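Local coordinates for protein tannase (Fusobacterium nucleatum subsp. nucleatum ATCC 25586, PDB 6YQ4) that acts against gallotannins, probably belongs to the alpha/beta-hydrolase clan, and carries a bound magnesium ion, at residues G255-D260 against K351-F356. Residues are numbered along the deposited sequence; the frame is centred on the assembly and turned at random.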
loop_
_atom_site.group_PDB
_atom_site.type_symbol
_atom_site.label_atom_id
_atom_site.label_comp_id
_atom_site.label_asym_id
_atom_site.label_seq_id
_atom_site.Cartn_x
_atom_site.Cartn_y
_atom_site.Cartn_z
ATOM N N GLY A 255 26.004 6.555 5.579
ATOM C CA GLY A 255 27.197 6.886 4.836
ATOM C C GLY A 255 26.894 8.010 3.872
ATOM O O GLY A 255 25.891 8.704 4.013
ATOM N N ASN A 256 27.767 8.166 2.881
ATOM C CA ASN A 256 27.671 9.204 1.867
ATOM C C ASN A 256 27.611 8.581 0.478
ATOM O O ASN A 256 28.377 7.665 0.166
ATOM C CB ASN A 256 28.865 10.157 1.961
ATOM C CG ASN A 256 28.931 10.873 3.293
ATOM O OD1 ASN A 256 29.901 10.743 4.036
ATOM N ND2 ASN A 256 27.896 11.646 3.600
ATOM N N LEU A 257 26.715 9.096 -0.359
ATOM C CA LEU A 257 26.592 8.619 -1.732
ATOM C C LEU A 257 27.926 8.689 -2.473
ATOM O O LEU A 257 28.635 9.697 -2.413
ATOM C CB LEU A 257 25.544 9.446 -2.482
ATOM C CG LEU A 257 24.049 9.330 -2.161
ATOM C CD1 LEU A 257 23.183 10.038 -3.248
ATOM C CD2 LEU A 257 23.649 7.876 -2.007
ATOM N N THR A 258 28.257 7.619 -3.190
ATOM C CA THR A 258 29.448 7.642 -4.017
ATOM C C THR A 258 29.239 8.577 -5.204
ATOM O O THR A 258 28.130 9.043 -5.481
ATOM C CB THR A 258 29.790 6.246 -4.516
ATOM O OG1 THR A 258 28.740 5.798 -5.381
ATOM C CG2 THR A 258 29.923 5.302 -3.345
ATOM N N ASN A 259 30.331 8.844 -5.925
ATOM C CA ASN A 259 30.234 9.749 -7.063
ATOM C C ASN A 259 29.342 9.181 -8.160
ATOM O O ASN A 259 28.601 9.930 -8.807
ATOM C CB ASN A 259 31.620 10.062 -7.600
ATOM C CG ASN A 259 32.182 11.319 -6.999
ATOM O OD1 ASN A 259 31.434 12.231 -6.630
ATOM N ND2 ASN A 259 33.498 11.393 -6.906
ATOM N N ASP A 260 29.395 7.863 -8.377
ATOM C CA ASP A 260 28.521 7.249 -9.370
ATOM C C ASP A 260 27.076 7.314 -8.929
ATOM O O ASP A 260 26.174 7.526 -9.752
ATOM C CB ASP A 260 28.928 5.796 -9.620
ATOM C CG ASP A 260 29.973 5.667 -10.704
ATOM O OD1 ASP A 260 29.961 6.487 -11.652
ATOM O OD2 ASP A 260 30.803 4.735 -10.604
ATOM N N LYS A 351 16.735 5.882 1.180
ATOM C CA LYS A 351 17.207 4.928 0.196
ATOM C C LYS A 351 18.239 5.580 -0.719
ATOM O O LYS A 351 18.264 6.798 -0.900
ATOM C CB LYS A 351 16.028 4.382 -0.614
ATOM C CG LYS A 351 14.931 3.788 0.253
ATOM C CD LYS A 351 14.016 2.863 -0.519
ATOM C CE LYS A 351 13.045 2.191 0.430
ATOM N NZ LYS A 351 11.860 1.590 -0.284
ATOM N N SER A 352 19.112 4.745 -1.290
ATOM C CA SER A 352 20.140 5.161 -2.228
ATOM C C SER A 352 19.707 4.885 -3.666
ATOM O O SER A 352 19.013 3.902 -3.930
ATOM C CB SER A 352 21.457 4.436 -1.941
ATOM O OG SER A 352 21.763 4.531 -0.566
ATOM N N PRO A 353 20.144 5.711 -4.614
ATOM C CA PRO A 353 19.629 5.620 -5.985
ATOM C C PRO A 353 20.306 4.511 -6.770
ATOM O O PRO A 353 21.535 4.372 -6.723
ATOM C CB PRO A 353 19.976 6.998 -6.573
ATOM C CG PRO A 353 21.248 7.374 -5.868
ATOM C CD PRO A 353 21.216 6.721 -4.495
ATOM N N PRO A 354 19.550 3.745 -7.576
ATOM C CA PRO A 354 18.089 3.833 -7.740
ATOM C C PRO A 354 17.336 3.113 -6.616
ATOM O O PRO A 354 17.553 1.937 -6.379
ATOM C CB PRO A 354 17.831 3.151 -9.102
ATOM C CG PRO A 354 19.188 3.050 -9.758
ATOM C CD PRO A 354 20.174 2.935 -8.640
ATOM N N ALA A 355 16.425 3.831 -5.967
ATOM C CA ALA A 355 15.839 3.382 -4.708
ATOM C C ALA A 355 15.013 2.096 -4.837
ATOM O O ALA A 355 14.901 1.344 -3.864
ATOM C CB ALA A 355 14.972 4.510 -4.131
ATOM N N PHE A 356 14.398 1.840 -5.994
ATOM C CA PHE A 356 13.539 0.674 -6.186
ATOM C C PHE A 356 14.108 -0.331 -7.181
ATOM O O PHE A 356 14.206 -1.523 -6.856
ATOM C CB PHE A 356 12.125 1.122 -6.607
ATOM C CG PHE A 356 11.441 1.960 -5.564
ATOM C CD1 PHE A 356 11.674 3.331 -5.500
ATOM C CD2 PHE A 356 10.630 1.378 -4.611
ATOM C CE1 PHE A 356 11.108 4.099 -4.523
ATOM C CE2 PHE A 356 10.045 2.152 -3.629
ATOM C CZ PHE A 356 10.280 3.520 -3.588
#
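The hydroxyl of S352 lies against L257, its OG 4.1 Å from L257 CD2, but its polar partner is elsewhere: R231, on strand 228-232, hydrogen-bonds to OG through NH1. With OG anti to the carbonyl carbon (chi1 -49°), the serine presents both its methylene and its oxygen to the leucine, and S352 CB is likewise 4.1 Å from L257 CD2. The closest approach belongs to the proline that follows. L257 CD2 sits 3.7 Å from P353 CD, the ring carbon bonded to the proline nitrogen. The second methyl, L257 CD1, stands 4.1 Å from that same P353 CD. The two methyls of L257 thus meet the CD corner of the P353 ring, with CD2 shared between serine and proline.

L257 occupies the short turn between strand 252-256 and helix 259-279. Its backbone pairs with N227, extending the pairing of G255 with Y229 in the two-stranded antiparallel sheet, and one residue on T258 N-caps the helix in a capping box: T258 OG1 caps the backbone N of E261, and E261 OE1 accepts from T258 N in return. That helix also packs on both sides of the contact, I262 touching L257 and S265 touching P353. A cis peptide bond joins P353 to P354 just beyond the contact.

The contact therefore packs a strand-to-helix turn against an irregular loop, away from the magnesium site. Its chemistry is almost wholly apolar, a small van der Waals patch of 96 Å² whose serine hydroxyl has its hydrogen-bonding need met by an arginine beside it.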